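Local atomic coordinates of glycerol uptake operon antiterminator regulatory protein (Listeria monocytogenes str. 4b, PDB entry 3KTS), a protein that probably acts as a glycerol-3-phosphate-responsive antiterminator that controls transcription of an operon for glycerol uptake. Residues Glu140-Met145 and Val153-Leu158; Leu5-Gln10 and Lys101-Gln106; Ala121-Val126 and Gln147-Pro152; Lys20-Ile25 and Met33-Thr38. All blocks are in the same frame, centred on the assembly; numbering follows the deposited sequence.

Interaction 1 of 4, residues Glu140-Met145 and Val153-Leu158; sequences EQVQKM and VIAGGL
Val142 of the helix straddles Val153 and Ala155 of the strand, one methyl for each. Its CG1 meets CG2 of Val153 at 3.8 Å, while the other branch, CG2, leans on CB of Ala155 at a looser 4.3 Å. The split is set by the first torsion: CG1 stands opposite the backbone N (chi1 171°) and CG2 opposite the carbonyl carbon, which spreads the fork along the strand. Val153 and Ala155 are two residues apart, and both direct their CB atoms at the helix; Ile154 between them faces the other way, into the barrel. The two valine side chains meet at an oblique angle.

This is the return half of a beta-alpha-beta crossover, in which strand 130-134 leads through helix 139-149 back to the parallel strand 153-156, the repeating step of a TIM barrel. The small side chain of Ala155 goes with a close backbone approach, its CA lying 7.5 Å from that of Val142. Leu133 and Ala173, on the two neighbouring strands, also touch Val142, so one valine spans three strands of the sheet. Beyond Ala155 the chain runs through Gly156 and Gly157, the latter at a positive phi of 98°, and the backbone N of Leu158 then hydrogen-bonds an oxygen of an unidentified molecule, probably from the crystallisation liquor.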
loop_
_atom_site.group_PDB
_atom_site.type_symbol
_atom_site.label_atom_id
_atom_site.label_comp_id
_atom_site.label_asym_id
_atom_site.label_seq_id
_atom_site.Cartn_x
_atom_site.Cartn_y
_atom_site.Cartn_z
ATOM N N GLU A 140 8.571 9.032 -14.685
ATOM C CA GLU A 140 10.007 8.865 -14.892
ATOM C C GLU A 140 10.769 8.524 -13.614
ATOM O O GLU A 140 11.811 7.872 -13.680
ATOM C CB GLU A 140 10.601 10.077 -15.605
ATOM C CG GLU A 140 10.402 10.021 -17.120
ATOM C CD GLU A 140 10.112 11.378 -17.742
ATOM O OE1 GLU A 140 10.901 11.818 -18.607
ATOM O OE2 GLU A 140 9.092 12.004 -17.371
ATOM N N GLN A 141 10.242 8.940 -12.461
ATOM C CA GLN A 141 10.832 8.573 -11.167
ATOM C C GLN A 141 10.519 7.134 -10.794
ATOM O O GLN A 141 11.324 6.473 -10.140
ATOM C CB GLN A 141 10.383 9.511 -10.040
ATOM C CG GLN A 141 11.120 10.858 -9.980
ATOM C CD GLN A 141 12.639 10.738 -10.080
ATOM O OE1 GLN A 141 13.284 10.045 -9.290
ATOM N NE2 GLN A 141 13.214 11.426 -11.058
ATOM N N VAL A 142 9.345 6.666 -11.213
ATOM C CA VAL A 142 8.934 5.274 -11.027
ATOM C C VAL A 142 9.786 4.368 -11.918
ATOM O O VAL A 142 10.182 3.270 -11.510
ATOM C CB VAL A 142 7.408 5.103 -11.272
ATOM C CG1 VAL A 142 6.992 3.637 -11.312
ATOM C CG2 VAL A 142 6.633 5.824 -10.178
ATOM N N GLN A 143 10.096 4.866 -13.112
ATOM C CA GLN A 143 10.992 4.195 -14.051
ATOM C C GLN A 143 12.410 4.048 -13.485
ATOM O O GLN A 143 12.945 2.938 -13.447
ATOM C CB GLN A 143 11.009 4.932 -15.396
ATOM C CG GLN A 143 11.681 4.159 -16.526
ATOM C CD GLN A 143 11.231 4.614 -17.903
ATOM O OE1 GLN A 143 11.113 5.812 -18.170
ATOM N NE2 GLN A 143 10.979 3.654 -18.789
ATOM N N LYS A 144 12.991 5.164 -13.033
ATOM C CA LYS A 144 14.322 5.191 -12.405
ATOM C C LYS A 144 14.421 4.226 -11.230
ATOM O O LYS A 144 15.437 3.546 -11.063
ATOM C CB LYS A 144 14.665 6.597 -11.898
ATOM C CG LYS A 144 15.240 7.566 -12.923
ATOM C CD LYS A 144 15.490 8.931 -12.268
ATOM C CE LYS A 144 15.749 10.030 -13.291
ATOM N NZ LYS A 144 17.173 10.068 -13.732
ATOM N N MET A 145 13.368 4.170 -10.421
ATOM C CA MET A 145 13.385 3.383 -9.194
ATOM C C MET A 145 13.343 1.889 -9.497
ATOM O O MET A 145 14.054 1.100 -8.876
ATOM C CB MET A 145 12.212 3.769 -8.292
ATOM C CG MET A 145 12.590 4.688 -7.141
ATOM S SD MET A 145 12.711 3.817 -5.567
ATOM C CE MET A 145 14.128 2.763 -5.872
ATOM N N VAL A 153 7.223 -2.105 -7.479
ATOM C CA VAL A 153 6.710 -0.846 -6.928
ATOM C C VAL A 153 5.243 -0.569 -7.291
ATOM O O VAL A 153 4.830 -0.757 -8.435
ATOM C CB VAL A 153 7.653 0.401 -7.188
ATOM C CG1 VAL A 153 9.069 -0.027 -7.527
ATOM C CG2 VAL A 153 7.119 1.331 -8.266
ATOM N N ILE A 154 4.460 -0.169 -6.291
ATOM C CA ILE A 154 3.129 0.384 -6.500
ATOM C C ILE A 154 3.341 1.886 -6.579
ATOM O O ILE A 154 4.258 2.413 -5.952
ATOM C CB ILE A 154 2.179 0.086 -5.304
ATOM C CG1 ILE A 154 2.144 -1.404 -4.959
ATOM C CG2 ILE A 154 0.752 0.599 -5.563
ATOM C CD1 ILE A 154 1.163 -2.214 -5.760
ATOM N N ALA A 155 2.525 2.577 -7.367
ATOM C CA ALA A 155 2.495 4.034 -7.323
ATOM C C ALA A 155 1.138 4.504 -6.830
ATOM O O ALA A 155 0.114 3.886 -7.113
ATOM C CB ALA A 155 2.807 4.624 -8.673
ATOM N N GLY A 156 1.140 5.596 -6.083
ATOM C CA GLY A 156 -0.078 6.126 -5.501
ATOM C C GLY A 156 0.036 7.615 -5.289
ATOM O O GLY A 156 1.134 8.154 -5.250
ATOM N N GLY A 157 -1.101 8.284 -5.150
ATOM C CA GLY A 157 -1.117 9.715 -4.888
ATOM C C GLY A 157 -1.340 10.537 -6.136
ATOM O O GLY A 157 -0.588 10.426 -7.104
ATOM N N LEU A 158 -2.404 11.336 -6.105
ATOM C CA LEU A 158 -2.710 12.344 -7.126
ATOM C C LEU A 158 -3.092 11.818 -8.515
ATOM O O LEU A 158 -3.122 12.586 -9.479
ATOM C CB LEU A 158 -1.580 13.385 -7.235
ATOM C CG LEU A 158 -1.247 14.177 -5.973
ATOM C CD1 LEU A 158 -0.099 15.138 -6.243
ATOM C CD2 LEU A 158 -2.472 14.925 -5.453
#

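Interaction 2 of 4, residues Leu5-Gln10 and Lys101-Gln106; sequences LPFSNQ and KMLAIQ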
loop_
_atom_site.group_PDB
_atom_site.type_symbol
_atom_site.label_atom_id
_atom_site.label_comp_id
_atom_site.label_asym_id
_atom_site.label_seq_id
_atom_site.Cartn_x
_atom_site.Cartn_y
_atom_site.Cartn_z
ATOM N N LEU A 5 3.926 -10.803 -6.923
ATOM C CA LEU A 5 3.023 -10.310 -5.883
ATOM C C LEU A 5 1.547 -10.575 -6.186
ATOM O O LEU A 5 1.115 -10.412 -7.330
ATOM C CB LEU A 5 3.275 -8.826 -5.601
ATOM C CG LEU A 5 4.435 -8.499 -4.656
ATOM C CD1 LEU A 5 4.048 -7.289 -3.871
ATOM C CD2 LEU A 5 4.779 -9.632 -3.690
ATOM N N PRO A 6 0.775 -10.987 -5.152
ATOM C CA PRO A 6 -0.612 -11.478 -5.251
ATOM C C PRO A 6 -1.622 -10.596 -5.992
ATOM O O PRO A 6 -2.681 -11.088 -6.387
ATOM C CB PRO A 6 -1.031 -11.645 -3.784
ATOM C CG PRO A 6 -0.030 -10.860 -2.993
ATOM C CD PRO A 6 1.234 -11.013 -3.752
ATOM N N PHE A 7 -1.309 -9.316 -6.175
ATOM C CA PHE A 7 -2.116 -8.461 -7.038
ATOM C C PHE A 7 -1.516 -8.387 -8.438
ATOM O O PHE A 7 -1.060 -7.333 -8.893
ATOM C CB PHE A 7 -2.349 -7.068 -6.431
ATOM C CG PHE A 7 -1.321 -6.659 -5.420
ATOM C CD1 PHE A 7 -0.088 -6.159 -5.823
ATOM C CD2 PHE A 7 -1.592 -6.760 -4.057
ATOM C CE1 PHE A 7 0.863 -5.779 -4.887
ATOM C CE2 PHE A 7 -0.645 -6.380 -3.111
ATOM C CZ PHE A 7 0.585 -5.889 -3.527
ATOM N N SER A 8 -1.499 -9.541 -9.099
ATOM C CA SER A 8 -1.231 -9.625 -10.527
ATOM C C SER A 8 -2.566 -9.462 -11.240
ATOM O O SER A 8 -3.589 -9.970 -10.766
ATOM C CB SER A 8 -0.590 -10.968 -10.888
ATOM O OG SER A 8 0.679 -11.115 -10.270
ATOM N N ASN A 9 -2.546 -8.741 -12.361
ATOM C CA ASN A 9 -3.752 -8.371 -13.130
ATOM C C ASN A 9 -4.820 -7.588 -12.352
ATOM O O ASN A 9 -6.008 -7.623 -12.689
ATOM C CB ASN A 9 -4.359 -9.574 -13.877
ATOM C CG ASN A 9 -3.758 -9.772 -15.265
ATOM O OD1 ASN A 9 -3.853 -10.857 -15.841
ATOM N ND2 ASN A 9 -3.144 -8.722 -15.808
ATOM N N GLN A 10 -4.379 -6.894 -11.307
ATOM C CA GLN A 10 -5.200 -5.908 -10.629
ATOM C C GLN A 10 -4.455 -4.583 -10.655
ATOM O O GLN A 10 -3.447 -4.421 -9.969
ATOM C CB GLN A 10 -5.495 -6.326 -9.196
ATOM C CG GLN A 10 -6.556 -5.461 -8.547
ATOM C CD GLN A 10 -6.700 -5.736 -7.079
ATOM O OE1 GLN A 10 -6.213 -6.751 -6.580
ATOM N NE2 GLN A 10 -7.360 -4.824 -6.365
ATOM N N LYS A 101 5.878 -13.184 8.517
ATOM C CA LYS A 101 5.564 -13.593 7.143
ATOM C C LYS A 101 4.385 -12.805 6.562
ATOM O O LYS A 101 3.493 -13.373 5.928
ATOM C CB LYS A 101 5.349 -15.114 7.044
ATOM C CG LYS A 101 6.485 -15.950 7.636
ATOM C CD LYS A 101 6.313 -17.426 7.313
ATOM C CE LYS A 101 7.411 -18.264 7.962
ATOM N NZ LYS A 101 7.141 -19.727 7.834
ATOM N N MET A 102 4.395 -11.493 6.811
ATOM C CA MET A 102 3.404 -10.558 6.286
ATOM C C MET A 102 3.921 -9.862 5.046
ATOM O O MET A 102 5.131 -9.652 4.893
ATOM C CB MET A 102 3.077 -9.489 7.318
ATOM C CG MET A 102 1.792 -9.705 8.040
ATOM S SD MET A 102 0.377 -8.944 7.231
ATOM C CE MET A 102 -0.704 -9.060 8.636
ATOM N N LEU A 103 2.988 -9.495 4.172
ATOM C CA LEU A 103 3.295 -8.722 2.988
ATOM C C LEU A 103 3.640 -7.315 3.457
ATOM O O LEU A 103 2.757 -6.526 3.798
ATOM C CB LEU A 103 2.079 -8.685 2.054
ATOM C CG LEU A 103 2.164 -8.719 0.520
ATOM C CD1 LEU A 103 1.077 -7.823 -0.053
ATOM C CD2 LEU A 103 3.506 -8.301 -0.035
ATOM N N ALA A 104 4.935 -7.026 3.510
ATOM C CA ALA A 104 5.413 -5.723 3.948
ATOM C C ALA A 104 5.729 -4.826 2.755
ATOM O O ALA A 104 6.702 -5.059 2.028
ATOM C CB ALA A 104 6.628 -5.882 4.833
ATOM N N ILE A 105 4.896 -3.810 2.548
ATOM C CA ILE A 105 5.165 -2.804 1.520
ATOM C C ILE A 105 5.641 -1.476 2.142
ATOM O O ILE A 105 5.031 -0.967 3.079
ATOM C CB ILE A 105 3.996 -2.677 0.464
ATOM C CG1 ILE A 105 3.629 -1.217 0.180
ATOM C CG2 ILE A 105 2.759 -3.551 0.839
ATOM C CD1 ILE A 105 2.509 -1.072 -0.823
ATOM N N GLN A 106 6.755 -0.948 1.637
ATOM C CA GLN A 106 7.375 0.252 2.202
ATOM C C GLN A 106 7.002 1.522 1.451
ATOM O O GLN A 106 7.168 1.613 0.235
ATOM C CB GLN A 106 8.894 0.117 2.240
ATOM C CG GLN A 106 9.578 1.154 3.130
ATOM C CD GLN A 106 11.063 1.280 2.871
ATOM O OE1 GLN A 106 11.611 2.383 2.860
ATOM N NE2 GLN A 106 11.723 0.152 2.650
#
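The N-terminal mouth of the TIM barrel is where Leu103, in the region of strand 103-109, receives Leu5, Pro6 and Phe7 from the loop that precedes the first barrel strand. Leu103 divides its two methyls between them. CD1 comes to 3.8 Å from CE2 of the Phe7 ring and 4.0 Å from its CZ, approaching obliquely, and Pro6 CG lies more loosely beside the same methyl at 4.4 Å. The other methyl, CD2, sits at the fork of Leu5, 4.0 Å from CD1 and nearly as close to CD2. Phe7 and Leu103 reach toward one another from opposing directions, and Phe7 is further held by an edge-to-face stack with Tyr32.

The loop also bonds to itself: Ser8 OG donates to the carbonyl O of Leu5 over 3.1 Å, with a C=O...OG angle of 156° and the donor tilted 23° from the carbonyl plane. That bond spans the turn through Pro6 and Phe7, and farther along Gln10 NE2 hydrogen-bonds the backbone O of Tyr32. Between the loop and the strand segment there is no hydrogen bond, which implies that their contact rests on the fit of apolar groups.

Interaction 3 of 4, residues Ala121-Val126 and Gln147-Pro152; sequences ALIQKV and QKLHIP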
loop_
_atom_site.group_PDB
_atom_site.type_symbol
_atom_site.label_atom_id
_atom_site.label_comp_id
_atom_site.label_asym_id
_atom_site.label_seq_id
_atom_site.Cartn_x
_atom_site.Cartn_y
_atom_site.Cartn_z
ATOM N N ALA A 121 18.399 3.810 0.419
ATOM C CA ALA A 121 19.275 3.210 1.416
ATOM C C ALA A 121 18.463 2.388 2.420
ATOM O O ALA A 121 18.913 1.328 2.858
ATOM C CB ALA A 121 20.102 4.293 2.126
ATOM N N LEU A 122 17.264 2.868 2.756
ATOM C CA LEU A 122 16.375 2.164 3.690
ATOM C C LEU A 122 15.780 0.909 3.061
ATOM O O LEU A 122 15.707 -0.136 3.711
ATOM C CB LEU A 122 15.258 3.084 4.202
ATOM C CG LEU A 122 14.416 2.584 5.386
ATOM C CD1 LEU A 122 15.292 2.066 6.540
ATOM C CD2 LEU A 122 13.483 3.662 5.889
ATOM N N ILE A 123 15.368 1.031 1.798
ATOM C CA ILE A 123 14.892 -0.089 0.982
ATOM C C ILE A 123 15.961 -1.179 0.895
ATOM O O ILE A 123 15.660 -2.367 1.038
ATOM C CB ILE A 123 14.489 0.392 -0.437
ATOM C CG1 ILE A 123 13.163 1.151 -0.381
ATOM C CG2 ILE A 123 14.357 -0.773 -1.409
ATOM C CD1 ILE A 123 12.918 2.027 -1.587
ATOM N N GLN A 124 17.206 -0.752 0.689
ATOM C CA GLN A 124 18.349 -1.651 0.609
ATOM C C GLN A 124 18.538 -2.425 1.905
ATOM O O GLN A 124 18.824 -3.623 1.877
ATOM C CB GLN A 124 19.627 -0.867 0.285
ATOM C CG GLN A 124 20.757 -1.717 -0.299
ATOM C CD GLN A 124 20.425 -2.270 -1.682
ATOM O OE1 GLN A 124 19.830 -1.583 -2.516
ATOM N NE2 GLN A 124 20.815 -3.519 -1.928
ATOM N N LYS A 125 18.362 -1.730 3.028
ATOM C CA LYS A 125 18.534 -2.315 4.355
ATOM C C LYS A 125 17.422 -3.309 4.719
ATOM O O LYS A 125 17.706 -4.450 5.077
ATOM C CB LYS A 125 18.670 -1.214 5.425
ATOM C CG LYS A 125 18.430 -1.684 6.871
ATOM C CD LYS A 125 18.794 -0.637 7.914
ATOM C CE LYS A 125 20.278 -0.696 8.265
ATOM N NZ LYS A 125 20.619 0.145 9.450
ATOM N N VAL A 126 16.166 -2.887 4.612
ATOM C CA VAL A 126 15.069 -3.679 5.183
ATOM C C VAL A 126 14.471 -4.704 4.216
ATOM O O VAL A 126 13.745 -5.608 4.639
ATOM C CB VAL A 126 13.959 -2.792 5.806
ATOM C CG1 VAL A 126 14.560 -1.792 6.803
ATOM C CG2 VAL A 126 13.165 -2.078 4.724
ATOM N N GLN A 147 14.334 0.291 -12.095
ATOM C CA GLN A 147 15.529 -0.193 -12.773
ATOM C C GLN A 147 16.729 -0.210 -11.832
ATOM O O GLN A 147 17.870 -0.357 -12.267
ATOM C CB GLN A 147 15.836 0.669 -14.000
ATOM C CG GLN A 147 15.123 0.223 -15.266
ATOM C CD GLN A 147 15.031 1.326 -16.302
ATOM O OE1 GLN A 147 16.011 2.020 -16.575
ATOM N NE2 GLN A 147 13.850 1.494 -16.885
ATOM N N LYS A 148 16.462 -0.056 -10.538
ATOM C CA LYS A 148 17.523 0.073 -9.547
ATOM C C LYS A 148 17.810 -1.263 -8.870
ATOM O O LYS A 148 18.938 -1.755 -8.898
ATOM C CB LYS A 148 17.153 1.125 -8.499
ATOM C CG LYS A 148 17.750 2.498 -8.760
ATOM C CD LYS A 148 19.190 2.573 -8.280
ATOM C CE LYS A 148 20.139 2.887 -9.425
ATOM N NZ LYS A 148 21.451 3.395 -8.936
ATOM N N LEU A 149 16.782 -1.845 -8.260
ATOM C CA LEU A 149 16.937 -3.086 -7.512
ATOM C C LEU A 149 16.167 -4.227 -8.169
ATOM O O LEU A 149 16.603 -5.377 -8.145
ATOM C CB LEU A 149 16.472 -2.902 -6.066
ATOM C CG LEU A 149 17.108 -1.746 -5.291
ATOM C CD1 LEU A 149 16.159 -0.560 -5.219
ATOM C CD2 LEU A 149 17.519 -2.195 -3.897
ATOM N N HIS A 150 15.020 -3.899 -8.755
ATOM C CA HIS A 150 13.905 -4.835 -8.833
ATOM C C HIS A 150 13.545 -5.379 -7.454
ATOM O O HIS A 150 13.829 -6.534 -7.139
ATOM C CB HIS A 150 14.238 -5.987 -9.782
ATOM C CG HIS A 150 13.092 -6.404 -10.651
ATOM N ND1 HIS A 150 12.441 -5.529 -11.495
ATOM C CD2 HIS A 150 12.481 -7.602 -10.807
ATOM C CE1 HIS A 150 11.479 -6.171 -12.133
ATOM N NE2 HIS A 150 11.482 -7.431 -11.734
ATOM N N ILE A 151 12.920 -4.539 -6.637
ATOM C CA ILE A 151 11.642 -4.878 -6.021
ATOM C C ILE A 151 10.480 -4.233 -6.771
ATOM O O ILE A 151 10.619 -3.147 -7.333
ATOM C CB ILE A 151 11.593 -4.441 -4.545
ATOM C CG1 ILE A 151 12.652 -5.187 -3.732
ATOM C CG2 ILE A 151 10.206 -4.675 -3.965
ATOM C CD1 ILE A 151 13.385 -4.316 -2.735
ATOM N N PRO A 152 9.337 -4.910 -6.775
ATOM C CA PRO A 152 8.121 -4.362 -7.385
ATOM C C PRO A 152 7.668 -3.081 -6.694
ATOM O O PRO A 152 7.726 -2.989 -5.468
ATOM C CB PRO A 152 7.093 -5.473 -7.159
ATOM C CG PRO A 152 7.562 -6.167 -5.932
ATOM C CD PRO A 152 9.062 -6.118 -5.979
#
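Ile123 of the helix segment 121-126 makes the close part of this contact, meeting Ile151 and Leu149 with a single methyl. Its CG2 lies 3.9 Å from CD1 of Ile151 and 4.2 Å from CD1 of Leu149. That methyl stands opposite the backbone N (chi1 -74° for the other branch, CG1), a placement that presents it to both partners. The Ile123 and Ile151 side chains lie alongside one another, running opposite ways, and both are buried, with Pro128 touching each of them.

In the fold, this is where two successive outer helices of the TIM barrel, 113-126 and 139-149, lie side by side. The second ends here: His150 takes a positive phi of 53°, the first residue to leave helical geometry, and the chain then turns inward through Ile151 and Pro152 toward strand 153-156. Ile151 thus belongs to the descent from the helix layer to the sheet, and Ile123 in turn reaches inward to Gln106 and Leu108 of strand 103-109.

Toward solvent the contact becomes less well defined. Gln124, one residue along and exposed, lies beside Leu149, which is itself partly exposed. The detailed placing of the Gln124 amide is doubtful. No hydrogen bond joins the two segments on either the buried or the open side.

Interaction 4 of 4, residues Lys20-Ile25 and Met33-Thr38; sequences KDMEKI and MVMLET
Beside Met22, which reaches across to Met35, the carboxylate of Asp21 is gripped at both oxygens: OD2 accepts a hydrogen bond from Asn18 ND2 and a weak one from the backbone N of His17, while OD1 forms a salt bridge with Lys181. These bonds tie the first turn of helix 20-25 to the chain before it and to the C-terminal region.

The contact itself is apolar and rich in sulfur. Ile25 CD1 rests against Met33, 3.7 Å from SD and 3.8 Å from CE, and the two side chains cross at about a right angle. Met33 CG sits over the backbone, flanked by N and C (chi1 77°), and further bends at the next two torsions bring the thioether across the end of Ile25, with CE also 3.8 Å from CG1. One turn earlier, Met22 extends its methyl CE to within 3.9 Å of Met35 CE, an oblique meeting of two chain ends.

Helix and strand belong to the first beta-alpha-beta unit of the barrel, strand 12-16, helix 20-25, strand 32-39. The axes of 20-25 and of 33-35 run antiparallel at 177°, 10.2 Å apart at their closest, a gap bridged by the flexible methionines. Leu46 and Ala50 of helix 43-52 touch Met22 and Met33 respectively, and Pro14 touches Ile25.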
loop_
_atom_site.group_PDB
_atom_site.type_symbol
_atom_site.label_atom_id
_atom_site.label_comp_id
_atom_site.label_asym_id
_atom_site.label_seq_id
_atom_site.Cartn_x
_atom_site.Cartn_y
_atom_site.Cartn_z
ATOM N N LYS A 20 -17.363 4.354 5.247
ATOM C CA LYS A 20 -18.290 4.429 4.110
ATOM C C LYS A 20 -17.618 4.183 2.759
ATOM O O LYS A 20 -18.270 3.742 1.814
ATOM C CB LYS A 20 -19.000 5.784 4.081
ATOM C CG LYS A 20 -20.160 5.910 5.054
ATOM C CD LYS A 20 -20.820 7.271 4.933
ATOM C CE LYS A 20 -21.887 7.461 5.991
ATOM N NZ LYS A 20 -22.394 8.860 5.992
ATOM N N ASP A 21 -16.322 4.478 2.674
ATOM C CA ASP A 21 -15.536 4.227 1.467
ATOM C C ASP A 21 -15.310 2.740 1.232
ATOM O O ASP A 21 -15.194 2.303 0.086
ATOM C CB ASP A 21 -14.188 4.948 1.537
ATOM C CG ASP A 21 -14.276 6.400 1.114
ATOM O OD1 ASP A 21 -15.335 6.809 0.588
ATOM O OD2 ASP A 21 -13.280 7.135 1.302
ATOM N N MET A 22 -15.248 1.968 2.313
ATOM C CA MET A 22 -15.066 0.525 2.197
ATOM C C MET A 22 -16.368 -0.183 1.795
ATOM O O MET A 22 -16.331 -1.273 1.221
ATOM C CB MET A 22 -14.445 -0.076 3.467
ATOM C CG MET A 22 -15.411 -0.775 4.410
ATOM S SD MET A 22 -14.558 -1.948 5.460
ATOM C CE MET A 22 -13.748 -0.817 6.591
ATOM N N GLU A 23 -17.505 0.446 2.098
ATOM C CA GLU A 23 -18.807 -0.031 1.644
ATOM C C GLU A 23 -18.930 0.137 0.143
ATOM O O GLU A 23 -19.430 -0.753 -0.546
ATOM C CB GLU A 23 -19.942 0.714 2.350
ATOM C CG GLU A 23 -20.814 -0.169 3.236
ATOM C CD GLU A 23 -20.051 -0.796 4.385
ATOM O OE1 GLU A 23 -19.771 -2.013 4.315
ATOM O OE2 GLU A 23 -19.728 -0.074 5.352
ATOM N N LYS A 24 -18.454 1.280 -0.348
ATOM C CA LYS A 24 -18.414 1.579 -1.776
ATOM C C LYS A 24 -17.598 0.534 -2.535
ATOM O O LYS A 24 -18.026 0.061 -3.587
ATOM C CB LYS A 24 -17.835 2.979 -2.020
ATOM C CG LYS A 24 -18.666 4.145 -1.476
ATOM C CD LYS A 24 -19.717 4.624 -2.468
ATOM C CE LYS A 24 -20.466 5.841 -1.942
ATOM N NZ LYS A 24 -21.567 6.258 -2.860
ATOM N N ILE A 25 -16.444 0.156 -1.985
ATOM C CA ILE A 25 -15.542 -0.779 -2.669
ATOM C C ILE A 25 -15.857 -2.247 -2.413
ATOM O O ILE A 25 -15.245 -3.128 -3.014
ATOM C CB ILE A 25 -14.034 -0.477 -2.414
ATOM C CG1 ILE A 25 -13.615 -0.804 -0.980
ATOM C CG2 ILE A 25 -13.726 0.957 -2.738
ATOM C CD1 ILE A 25 -12.249 -0.222 -0.593
ATOM N N MET A 33 -7.711 -4.238 -1.441
ATOM C CA MET A 33 -8.063 -2.875 -1.045
ATOM C C MET A 33 -7.020 -2.280 -0.093
ATOM O O MET A 33 -6.225 -3.010 0.512
ATOM C CB MET A 33 -9.449 -2.835 -0.401
ATOM C CG MET A 33 -9.490 -3.327 1.041
ATOM S SD MET A 33 -10.731 -2.449 2.008
ATOM C CE MET A 33 -12.217 -3.337 1.549
ATOM N N VAL A 34 -7.027 -0.957 0.034
ATOM C CA VAL A 34 -6.126 -0.270 0.950
ATOM C C VAL A 34 -6.902 0.541 1.983
ATOM O O VAL A 34 -7.819 1.287 1.639
ATOM C CB VAL A 34 -5.161 0.664 0.198
ATOM C CG1 VAL A 34 -4.447 1.588 1.174
ATOM C CG2 VAL A 34 -4.157 -0.148 -0.608
ATOM N N MET A 35 -6.528 0.390 3.249
ATOM C CA MET A 35 -7.198 1.096 4.335
ATOM C C MET A 35 -6.287 2.151 4.952
ATOM O O MET A 35 -5.249 1.829 5.529
ATOM C CB MET A 35 -7.663 0.109 5.409
ATOM C CG MET A 35 -9.095 0.322 5.868
ATOM S SD MET A 35 -9.642 -0.931 7.045
ATOM C CE MET A 35 -10.218 -2.212 5.934
ATOM N N LEU A 36 -6.683 3.414 4.826
ATOM C CA LEU A 36 -5.752 4.526 4.969
ATOM C C LEU A 36 -5.721 5.038 6.405
ATOM O O LEU A 36 -4.749 4.823 7.130
ATOM C CB LEU A 36 -6.125 5.663 4.014
ATOM C CG LEU A 36 -5.467 5.631 2.633
ATOM C CD1 LEU A 36 -6.252 6.479 1.644
ATOM C CD2 LEU A 36 -4.021 6.097 2.715
ATOM N N GLU A 37 -6.790 5.716 6.810
ATOM C CA GLU A 37 -6.952 6.132 8.198
ATOM C C GLU A 37 -7.939 5.231 8.932
ATOM O O GLU A 37 -9.008 4.912 8.412
ATOM C CB GLU A 37 -7.417 7.588 8.269
ATOM C CG GLU A 37 -7.397 8.178 9.669
ATOM C CD GLU A 37 -8.139 9.498 9.757
ATOM O OE1 GLU A 37 -8.150 10.105 10.848
ATOM O OE2 GLU A 37 -8.712 9.928 8.733
ATOM N N THR A 38 -7.573 4.825 10.143
ATOM C CA THR A 38 -8.379 3.883 10.911
ATOM C C THR A 38 -8.369 4.233 12.395
ATOM O O THR A 38 -7.631 5.118 12.830
ATOM C CB THR A 38 -7.882 2.437 10.731
ATOM O OG1 THR A 38 -6.463 2.388 10.924
ATOM C CG2 THR A 38 -8.218 1.928 9.338
#

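All four contacts belong to one TIM barrel. Interactions 1 and 4 are corresponding helix-on-strand packings on opposite sides of the chain's centre, their own centres 22 Å apart. Interaction 2 lies nearer that centre, 16 Å from interaction 1 and 18 Å from interaction 4 between centres; it touches interaction 1, Phe7 CE1 lying 3.7 Å from Ile154 CD1, but not interaction 4. It also meets interaction 3: Leu5 CG is 4.1 Å from Pro152 CG, and Gln106 packs on Ile123 and Val126. Interactions 1 and 3 share helix 139-149. The unidentified molecule at Leu158 N lies beyond the C-terminal end of strand 153-156, whereas the loop of interaction 2 lies at the N-terminal end of the strands.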